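Local coordinates for LPXTG cell wall surface protein (Streptococcus gordonii, PDB 4IGB), which is probably a cell-wall-anchored surface adhesin, of which this chain is the N-terminal N1 and N2 region, at residues 137-142 / 148-153; 315-320 / 333-338; 364-369 / 373-378. All blocks are in the same frame, centred on the assembly; numbering follows the deposited sequence.

Contact 1. Residues 137-142 / 148-153; sequences EFFSIS and NAFEIG
Phe-139 and Phe-150 meet through different first torsions. In Phe-139, CG is anti to the backbone N (chi1 177°), which carries the ring across toward the partner strand. In Phe-150, CG sits between the backbone N and the carbonyl carbon (chi1 55°). CE1 of Phe-139 thus comes 3.6 Å from CB of Phe-150, and the two ring planes are inclined at 49°. CG1 of Ile-152 lies at the edge of the Phe-139 ring, 4.0 Å from CD1. Phe-111 meets Phe-139 edge-to-face, adding to this apolar side.

The other side is polar. Water 2 joins OG of Ser-140, OG of Ser-142 and OE1 of Glu-151, and gives a proton to OE1 at 2.9 Å. OE2 of Glu-151 is held by Ser-280 and Tyr-157. This buried carboxylate is therefore gripped at both oxygens.

Ser-140 and Glu-151 form a hydrogen-bonded backbone pair, with N of Glu-151 2.8 Å from O of Ser-140. N of Gly-153 bonds to O of Phe-138 at 3.1 Å. Phe-138 and Phe-139 both face Phe-72 of strand 68-75, a classic beta bulge on the other side of the first strand. The two segments form an antiparallel beta hairpin within a six-stranded N1-domain sheet.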
loop_
_atom_site.group_PDB
_atom_site.type_symbol
_atom_site.label_atom_id
_atom_site.label_comp_id
_atom_site.label_asym_id
_atom_site.label_seq_id
_atom_site.Cartn_x
_atom_site.Cartn_y
_atom_site.Cartn_z
ATOM N N GLU B 137 -8.485 -11.429 -22.514
ATOM C CA GLU B 137 -8.682 -11.069 -21.117
ATOM C C GLU B 137 -7.485 -10.276 -20.579
ATOM O O GLU B 137 -6.339 -10.587 -20.900
ATOM C CB GLU B 137 -8.859 -12.354 -20.304
ATOM C CG GLU B 137 -9.142 -12.143 -18.823
ATOM C CD GLU B 137 -10.576 -11.703 -18.552
ATOM O OE1 GLU B 137 -11.491 -12.071 -19.325
ATOM O OE2 GLU B 137 -10.788 -10.976 -17.555
ATOM N N PHE B 138 -7.733 -9.260 -19.759
ATOM C CA PHE B 138 -6.618 -8.652 -19.030
ATOM C C PHE B 138 -6.894 -8.284 -17.576
ATOM O O PHE B 138 -5.963 -8.188 -16.784
ATOM C CB PHE B 138 -6.010 -7.461 -19.794
ATOM C CG PHE B 138 -6.821 -6.201 -19.726
ATOM C CD1 PHE B 138 -6.489 -5.200 -18.826
ATOM C CD2 PHE B 138 -7.903 -5.998 -20.584
ATOM C CE1 PHE B 138 -7.226 -4.027 -18.772
ATOM C CE2 PHE B 138 -8.645 -4.830 -20.526
ATOM C CZ PHE B 138 -8.306 -3.840 -19.632
ATOM N N PHE B 139 -8.161 -8.104 -17.214
ATOM C CA PHE B 139 -8.484 -7.537 -15.912
ATOM C C PHE B 139 -9.919 -7.801 -15.485
ATOM O O PHE B 139 -10.849 -7.710 -16.292
ATOM C CB PHE B 139 -8.228 -6.017 -15.946
ATOM C CG PHE B 139 -8.604 -5.297 -14.678
ATOM C CD1 PHE B 139 -7.823 -5.415 -13.537
ATOM C CD2 PHE B 139 -9.726 -4.479 -14.637
ATOM C CE1 PHE B 139 -8.150 -4.733 -12.370
ATOM C CE2 PHE B 139 -10.062 -3.792 -13.466
ATOM C CZ PHE B 139 -9.279 -3.926 -12.339
ATOM N N SER B 140 -10.106 -8.108 -14.202
ATOM C CA SER B 140 -11.458 -8.243 -13.670
ATOM C C SER B 140 -11.479 -7.808 -12.228
ATOM O O SER B 140 -10.440 -7.787 -11.550
ATOM C CB SER B 140 -11.990 -9.687 -13.796
ATOM O OG SER B 140 -11.272 -10.573 -12.946
ATOM N N ILE B 141 -12.674 -7.454 -11.773
ATOM C CA ILE B 141 -12.919 -7.130 -10.379
ATOM C C ILE B 141 -13.992 -8.077 -9.847
ATOM O O ILE B 141 -15.081 -8.163 -10.405
ATOM C CB ILE B 141 -13.417 -5.688 -10.241
ATOM C CG1 ILE B 141 -12.404 -4.728 -10.863
ATOM C CG2 ILE B 141 -13.686 -5.348 -8.777
ATOM C CD1 ILE B 141 -12.862 -3.278 -10.868
ATOM N N SER B 142 -13.681 -8.787 -8.775
ATOM C CA SER B 142 -14.638 -9.706 -8.172
ATOM C C SER B 142 -14.108 -10.183 -6.846
ATOM O O SER B 142 -12.945 -9.958 -6.505
ATOM C CB SER B 142 -14.823 -10.942 -9.042
ATOM O OG SER B 142 -13.734 -11.828 -8.837
ATOM N N ASN B 148 -12.299 -8.057 -1.619
ATOM C CA ASN B 148 -11.711 -6.749 -1.876
ATOM C C ASN B 148 -10.503 -6.787 -2.806
ATOM O O ASN B 148 -9.481 -6.172 -2.537
ATOM C CB ASN B 148 -11.323 -6.107 -0.543
ATOM C CG ASN B 148 -12.527 -5.652 0.236
ATOM O OD1 ASN B 148 -13.391 -4.964 -0.299
ATOM N ND2 ASN B 148 -12.611 -6.052 1.495
ATOM N N ALA B 149 -10.618 -7.509 -3.904
ATOM C CA ALA B 149 -9.464 -7.707 -4.748
ATOM C C ALA B 149 -9.789 -7.504 -6.217
ATOM O O ALA B 149 -10.954 -7.534 -6.628
ATOM C CB ALA B 149 -8.877 -9.108 -4.519
ATOM N N PHE B 150 -8.746 -7.289 -6.997
ATOM C CA PHE B 150 -8.861 -7.325 -8.445
ATOM C C PHE B 150 -7.922 -8.379 -9.022
ATOM O O PHE B 150 -6.963 -8.810 -8.366
ATOM C CB PHE B 150 -8.620 -5.946 -9.065
ATOM C CG PHE B 150 -7.307 -5.315 -8.692
ATOM C CD1 PHE B 150 -6.156 -5.600 -9.411
ATOM C CD2 PHE B 150 -7.229 -4.412 -7.637
ATOM C CE1 PHE B 150 -4.943 -5.005 -9.088
ATOM C CE2 PHE B 150 -6.018 -3.818 -7.295
ATOM C CZ PHE B 150 -4.872 -4.105 -8.034
ATOM N N GLU B 151 -8.202 -8.790 -10.251
ATOM C CA GLU B 151 -7.446 -9.848 -10.898
ATOM C C GLU B 151 -6.865 -9.372 -12.215
ATOM O O GLU B 151 -7.577 -8.798 -13.019
ATOM C CB GLU B 151 -8.382 -11.025 -11.155
ATOM C CG GLU B 151 -7.784 -12.189 -11.924
ATOM C CD GLU B 151 -8.668 -13.424 -11.832
ATOM O OE1 GLU B 151 -9.638 -13.386 -11.038
ATOM O OE2 GLU B 151 -8.403 -14.421 -12.551
ATOM N N ILE B 152 -5.572 -9.601 -12.424
ATOM C CA ILE B 152 -4.933 -9.291 -13.695
ATOM C C ILE B 152 -4.431 -10.586 -14.306
ATOM O O ILE B 152 -3.837 -11.409 -13.612
ATOM C CB ILE B 152 -3.768 -8.314 -13.517
ATOM C CG1 ILE B 152 -4.246 -7.044 -12.812
ATOM C CG2 ILE B 152 -3.166 -7.965 -14.858
ATOM C CD1 ILE B 152 -3.137 -6.131 -12.377
ATOM N N GLY B 153 -4.680 -10.784 -15.598
ATOM C CA GLY B 153 -4.316 -12.039 -16.237
ATOM C C GLY B 153 -5.097 -12.270 -17.518
ATOM O O GLY B 153 -5.976 -11.477 -17.863
HETATM O O HOH W 1 -9.045 -11.234 -14.957
HETATM O O HOH W 2 -11.561 -11.420 -10.243
#

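Contact 2. Residues 315-320 / 333-338; sequences ATFKVP and IEMVQK
Ile-333 opens the second strand by reaching toward Val-319. Its CD1 lies 4.4 Å from CG1 of Val-319, a loose apolar touch between branch ends. Leu-415 of the neighbouring strand also packs on Ile-333.

Met-335 comes next and makes the main contact. Its CG is anti to the carbonyl carbon (chi1 -58°), and this places the methylene over the ring of Phe-317. The CG atom stands 3.4 Å from the ring centroid, 11° off the normal. This is a CH-pi contact over the middle of the face. CB reaches the rim of the same ring, 3.6 Å from CZ. A bend at chi2 (72°) then leaves SD above the face, 4.9 Å from the centroid, in a more distant Met-aromatic contact.

No hydrogen bond links the two segments, and CA of Phe-317 is 8.5 Å from CA of Met-335. The packing lies in the interior of the N2 domain, which belongs to the adhesin clan. It joins strands 310-317 and 333-338, which are not paired with each other in the sheet. Ile-391 and Val-413 also pack against Phe-317.

Farther along, past the contact, NE2 of Gln-337 bonds to OD1 of Asn-411 on strand 409-417.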
loop_
_atom_site.group_PDB
_atom_site.type_symbol
_atom_site.label_atom_id
_atom_site.label_comp_id
_atom_site.label_asym_id
_atom_site.label_seq_id
_atom_site.Cartn_x
_atom_site.Cartn_y
_atom_site.Cartn_z
ATOM N N ALA B 315 1.119 13.106 25.292
ATOM C CA ALA B 315 0.907 12.292 24.106
ATOM C C ALA B 315 1.226 10.836 24.380
ATOM O O ALA B 315 2.305 10.498 24.873
ATOM C CB ALA B 315 1.743 12.807 22.946
ATOM N N THR B 316 0.281 9.975 24.038
ATOM C CA THR B 316 0.449 8.544 24.236
ATOM C C THR B 316 0.565 7.837 22.898
ATOM O O THR B 316 -0.348 7.895 22.073
ATOM C CB THR B 316 -0.741 7.992 24.987
ATOM O OG1 THR B 316 -0.860 8.697 26.229
ATOM C CG2 THR B 316 -0.582 6.491 25.228
ATOM N N PHE B 317 1.690 7.172 22.675
ATOM C CA PHE B 317 1.942 6.563 21.372
ATOM C C PHE B 317 1.859 5.050 21.458
ATOM O O PHE B 317 2.638 4.426 22.170
ATOM C CB PHE B 317 3.323 6.985 20.845
ATOM C CG PHE B 317 3.488 8.480 20.718
ATOM C CD1 PHE B 317 3.195 9.122 19.531
ATOM C CD2 PHE B 317 3.927 9.237 21.791
ATOM C CE1 PHE B 317 3.328 10.506 19.410
ATOM C CE2 PHE B 317 4.072 10.621 21.676
ATOM C CZ PHE B 317 3.768 11.252 20.482
ATOM N N LYS B 318 0.928 4.455 20.721
ATOM C CA LYS B 318 0.896 2.998 20.630
ATOM C C LYS B 318 1.914 2.551 19.593
ATOM O O LYS B 318 1.977 3.105 18.492
ATOM C CB LYS B 318 -0.511 2.490 20.282
ATOM C CG LYS B 318 -0.641 0.958 20.131
ATOM C CD LYS B 318 -0.026 0.472 18.820
ATOM C CE LYS B 318 -0.938 -0.447 18.020
ATOM N NZ LYS B 318 -1.577 -1.568 18.772
ATOM N N VAL B 319 2.702 1.541 19.948
ATOM C CA VAL B 319 3.741 1.028 19.083
ATOM C C VAL B 319 3.258 -0.174 18.262
ATOM O O VAL B 319 2.811 -1.171 18.820
ATOM C CB VAL B 319 4.972 0.613 19.920
ATOM C CG1 VAL B 319 6.044 0.030 19.033
ATOM C CG2 VAL B 319 5.505 1.800 20.730
ATOM N N PRO B 320 3.367 -0.090 16.926
ATOM C CA PRO B 320 2.949 -1.188 16.046
ATOM C C PRO B 320 3.777 -2.445 16.269
ATOM O O PRO B 320 4.984 -2.358 16.462
ATOM C CB PRO B 320 3.237 -0.650 14.635
ATOM C CG PRO B 320 3.499 0.779 14.794
ATOM C CD PRO B 320 3.999 1.004 16.175
ATOM N N ILE B 333 12.019 5.197 15.220
ATOM C CA ILE B 333 10.753 5.684 15.717
ATOM C C ILE B 333 10.974 7.082 16.260
ATOM O O ILE B 333 11.885 7.305 17.052
ATOM C CB ILE B 333 10.196 4.797 16.838
ATOM C CG1 ILE B 333 9.872 3.388 16.310
ATOM C CG2 ILE B 333 8.956 5.437 17.454
ATOM C CD1 ILE B 333 9.459 2.389 17.447
ATOM N N GLU B 334 10.137 8.019 15.837
ATOM C CA GLU B 334 10.258 9.398 16.263
ATOM C C GLU B 334 8.874 9.977 16.473
ATOM O O GLU B 334 7.895 9.505 15.893
ATOM C CB GLU B 334 11.027 10.219 15.218
ATOM C CG GLU B 334 12.326 9.569 14.778
ATOM C CD GLU B 334 13.105 10.404 13.759
ATOM O OE1 GLU B 334 12.606 11.478 13.345
ATOM O OE2 GLU B 334 14.223 9.977 13.373
ATOM N N MET B 335 8.800 10.991 17.326
ATOM C CA MET B 335 7.573 11.722 17.549
ATOM C C MET B 335 7.920 13.178 17.324
ATOM O O MET B 335 8.890 13.686 17.896
ATOM C CB MET B 335 7.068 11.521 18.979
ATOM C CG MET B 335 6.814 10.064 19.344
ATOM S SD MET B 335 8.340 9.138 19.536
ATOM C CE MET B 335 7.715 7.703 20.449
ATOM N N VAL B 336 7.133 13.833 16.479
ATOM C CA VAL B 336 7.399 15.198 16.060
ATOM C C VAL B 336 6.315 16.096 16.612
ATOM O O VAL B 336 5.139 15.919 16.290
ATOM C CB VAL B 336 7.360 15.341 14.521
ATOM C CG1 VAL B 336 7.530 16.799 14.120
ATOM C CG2 VAL B 336 8.429 14.489 13.861
ATOM N N GLN B 337 6.712 17.046 17.449
ATOM C CA GLN B 337 5.810 18.081 17.941
ATOM C C GLN B 337 6.109 19.389 17.220
ATOM O O GLN B 337 7.241 19.636 16.796
ATOM C CB GLN B 337 6.016 18.309 19.440
ATOM C CG GLN B 337 4.900 17.822 20.327
ATOM C CD GLN B 337 3.588 18.594 20.181
ATOM O OE1 GLN B 337 3.396 19.365 19.240
ATOM N NE2 GLN B 337 2.671 18.376 21.129
ATOM N N LYS B 338 5.102 20.237 17.084
ATOM C CA LYS B 338 5.367 21.597 16.639
ATOM C C LYS B 338 4.428 22.517 17.385
ATOM O O LYS B 338 3.218 22.329 17.374
ATOM C CB LYS B 338 5.200 21.745 15.124
ATOM C CG LYS B 338 5.559 23.141 14.616
ATOM C CD LYS B 338 5.400 23.252 13.100
ATOM C CE LYS B 338 5.682 24.669 12.616
ATOM N NZ LYS B 338 5.059 24.914 11.278
#

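Contact 3. Residues 364-369 / 373-378; sequences TIEKTG and TVKMTP
Thr-364 and Lys-375 form one backbone pair of an antiparallel beta hairpin in the N2 domain, made by strands 363-368 and 371-376. The N-to-C directions of the two strand segments are 154° apart.

Backbone bonds hold the hairpin at two hydrogen-bonded pairs. In the first, N of Thr-364 lies 2.8 Å from O of Lys-375, and N of Lys-375 returns the bond to O of Thr-364. In the second, Glu-366 and Thr-373 do the same, with N of Thr-373 2.7 Å from O of Glu-366. Between them, Ile-365 and Val-374 form a non-hydrogen-bonded pair.

Apolar contact is slight. CG1 of Ile-365 is 4.5 Å from CG2 of Val-374, and Leu-348 packs on both residues.

The charged contact is diagonal, since Lys-375 pairs along the backbone with Thr-364. With CG of Glu-366 anti to the backbone N (chi1 170°) and both chains extended beyond CG, the ends of Glu-366 and Lys-375 meet. NZ of Lys-375 lies 3.1 Å from OE1 of Glu-366 in a salt bridge. It approaches from above the carboxylate plane, 40° out of it. Glu-366 is exposed, so solvent probably weakens the attraction.

Two waters bind a hydroxyl and a carbonyl each. Water 4 donates to O of Glu-366 and bonds to OG1 of Thr-373. Water 3 donates to O of Lys-375 and lies 2.7 Å from OG1 of Thr-364.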
loop_
_atom_site.group_PDB
_atom_site.type_symbol
_atom_site.label_atom_id
_atom_site.label_comp_id
_atom_site.label_asym_id
_atom_site.label_seq_id
_atom_site.Cartn_x
_atom_site.Cartn_y
_atom_site.Cartn_z
ATOM N N THR B 364 16.567 10.673 22.200
ATOM C CA THR B 364 17.229 11.969 22.052
ATOM C C THR B 364 16.204 13.005 21.625
ATOM O O THR B 364 15.129 12.668 21.122
ATOM C CB THR B 364 18.334 11.945 20.998
ATOM O OG1 THR B 364 17.771 11.590 19.729
ATOM C CG2 THR B 364 19.413 10.945 21.372
ATOM N N ILE B 365 16.551 14.269 21.823
ATOM C CA ILE B 365 15.628 15.357 21.582
ATOM C C ILE B 365 16.284 16.324 20.624
ATOM O O ILE B 365 17.407 16.775 20.850
ATOM C CB ILE B 365 15.305 16.122 22.865
ATOM C CG1 ILE B 365 14.537 15.242 23.852
ATOM C CG2 ILE B 365 14.509 17.373 22.545
ATOM C CD1 ILE B 365 14.273 15.944 25.169
ATOM N N GLU B 366 15.585 16.627 19.543
ATOM C CA GLU B 366 16.071 17.583 18.571
ATOM C C GLU B 366 15.086 18.731 18.525
ATOM O O GLU B 366 13.881 18.515 18.356
ATOM C CB GLU B 366 16.185 16.923 17.203
ATOM C CG GLU B 366 16.454 17.910 16.080
ATOM C CD GLU B 366 16.614 17.227 14.743
ATOM O OE1 GLU B 366 17.348 16.218 14.676
ATOM O OE2 GLU B 366 15.993 17.691 13.767
ATOM N N LYS B 367 15.589 19.947 18.704
ATOM C CA LYS B 367 14.743 21.125 18.624
ATOM C C LYS B 367 15.177 22.033 17.475
ATOM O O LYS B 367 16.348 22.414 17.374
ATOM C CB LYS B 367 14.761 21.903 19.948
ATOM C CG LYS B 367 13.808 23.093 19.975
ATOM C CD LYS B 367 13.816 23.791 21.322
ATOM C CE LYS B 367 12.820 24.948 21.356
ATOM N NZ LYS B 367 13.202 26.041 20.402
ATOM N N THR B 368 14.232 22.371 16.607
ATOM C CA THR B 368 14.468 23.381 15.587
ATOM C C THR B 368 13.338 24.394 15.622
ATOM O O THR B 368 12.238 24.117 15.147
ATOM C CB THR B 368 14.557 22.773 14.178
ATOM O OG1 THR B 368 15.533 21.726 14.169
ATOM C CG2 THR B 368 14.966 23.838 13.175
ATOM N N GLY B 369 13.608 25.569 16.188
ATOM C CA GLY B 369 12.583 26.581 16.341
ATOM C C GLY B 369 11.457 26.073 17.222
ATOM O O GLY B 369 11.691 25.663 18.360
ATOM N N THR B 373 11.529 17.231 18.313
ATOM C CA THR B 373 11.454 15.858 17.830
ATOM C C THR B 373 12.109 14.887 18.794
ATOM O O THR B 373 13.265 15.051 19.168
ATOM C CB THR B 373 12.099 15.718 16.442
ATOM O OG1 THR B 373 11.361 16.506 15.504
ATOM C CG2 THR B 373 12.104 14.261 15.978
ATOM N N VAL B 374 11.357 13.877 19.204
ATOM C CA VAL B 374 11.914 12.821 20.033
ATOM C C VAL B 374 12.222 11.607 19.172
ATOM O O VAL B 374 11.369 11.139 18.425
ATOM C CB VAL B 374 10.964 12.423 21.166
ATOM C CG1 VAL B 374 11.509 11.193 21.897
ATOM C CG2 VAL B 374 10.768 13.592 22.107
ATOM N N LYS B 375 13.450 11.105 19.283
ATOM C CA LYS B 375 13.889 9.947 18.515
ATOM C C LYS B 375 14.310 8.863 19.481
ATOM O O LYS B 375 15.218 9.076 20.293
ATOM C CB LYS B 375 15.085 10.312 17.626
ATOM C CG LYS B 375 14.872 11.561 16.775
ATOM C CD LYS B 375 16.084 11.853 15.891
ATOM C CE LYS B 375 15.918 13.178 15.142
ATOM N NZ LYS B 375 16.848 13.279 13.977
ATOM N N MET B 376 13.651 7.709 19.407
ATOM C CA MET B 376 14.044 6.573 20.232
ATOM C C MET B 376 15.383 6.103 19.709
ATOM O O MET B 376 15.615 6.139 18.510
ATOM C CB MET B 376 13.001 5.453 20.172
ATOM C CG MET B 376 11.575 5.940 20.374
ATOM S SD MET B 376 11.383 7.005 21.832
ATOM C CE MET B 376 11.744 5.865 23.182
ATOM N N THR B 377 16.274 5.691 20.609
ATOM C CA THR B 377 17.594 5.216 20.209
ATOM C C THR B 377 17.546 3.794 19.651
ATOM O O THR B 377 16.592 3.044 19.898
ATOM C CB THR B 377 18.559 5.179 21.400
ATOM O OG1 THR B 377 18.023 4.296 22.394
ATOM C CG2 THR B 377 18.746 6.562 21.987
ATOM N N PRO B 378 18.592 3.413 18.904
ATOM C CA PRO B 378 18.726 2.034 18.427
ATOM C C PRO B 378 18.627 1.028 19.584
ATOM O O PRO B 378 17.954 -0.000 19.442
ATOM C CB PRO B 378 20.123 2.023 17.805
ATOM C CG PRO B 378 20.325 3.448 17.342
ATOM C CD PRO B 378 19.646 4.298 18.375
HETATM O O HOH W 3 18.090 9.015 19.009
HETATM O O HOH W 4 13.129 18.857 15.419
#

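Overall arrangement
From the N terminus, contact 1 comes first and closes a short hairpin loop between strands 135-142 and 149-153 in the N1 domain. The chain then passes into the N2 domain. Contact 2 closes the longer loop between residues 320 and 333. Contact 3 closes a tight hairpin further on. The three follow in series, and none nests within or crosses another. Contact 1 lies across the chain's centre from the other two, its centre about 38 Å from that of contact 2. Contacts 2 and 3 touch, because strands 333-338 and 371-376 are sheet neighbours. N of Met-335 is 2.8 Å from O of Val-374, a probable hydrogen bond that ties the hairpin to the N2 core.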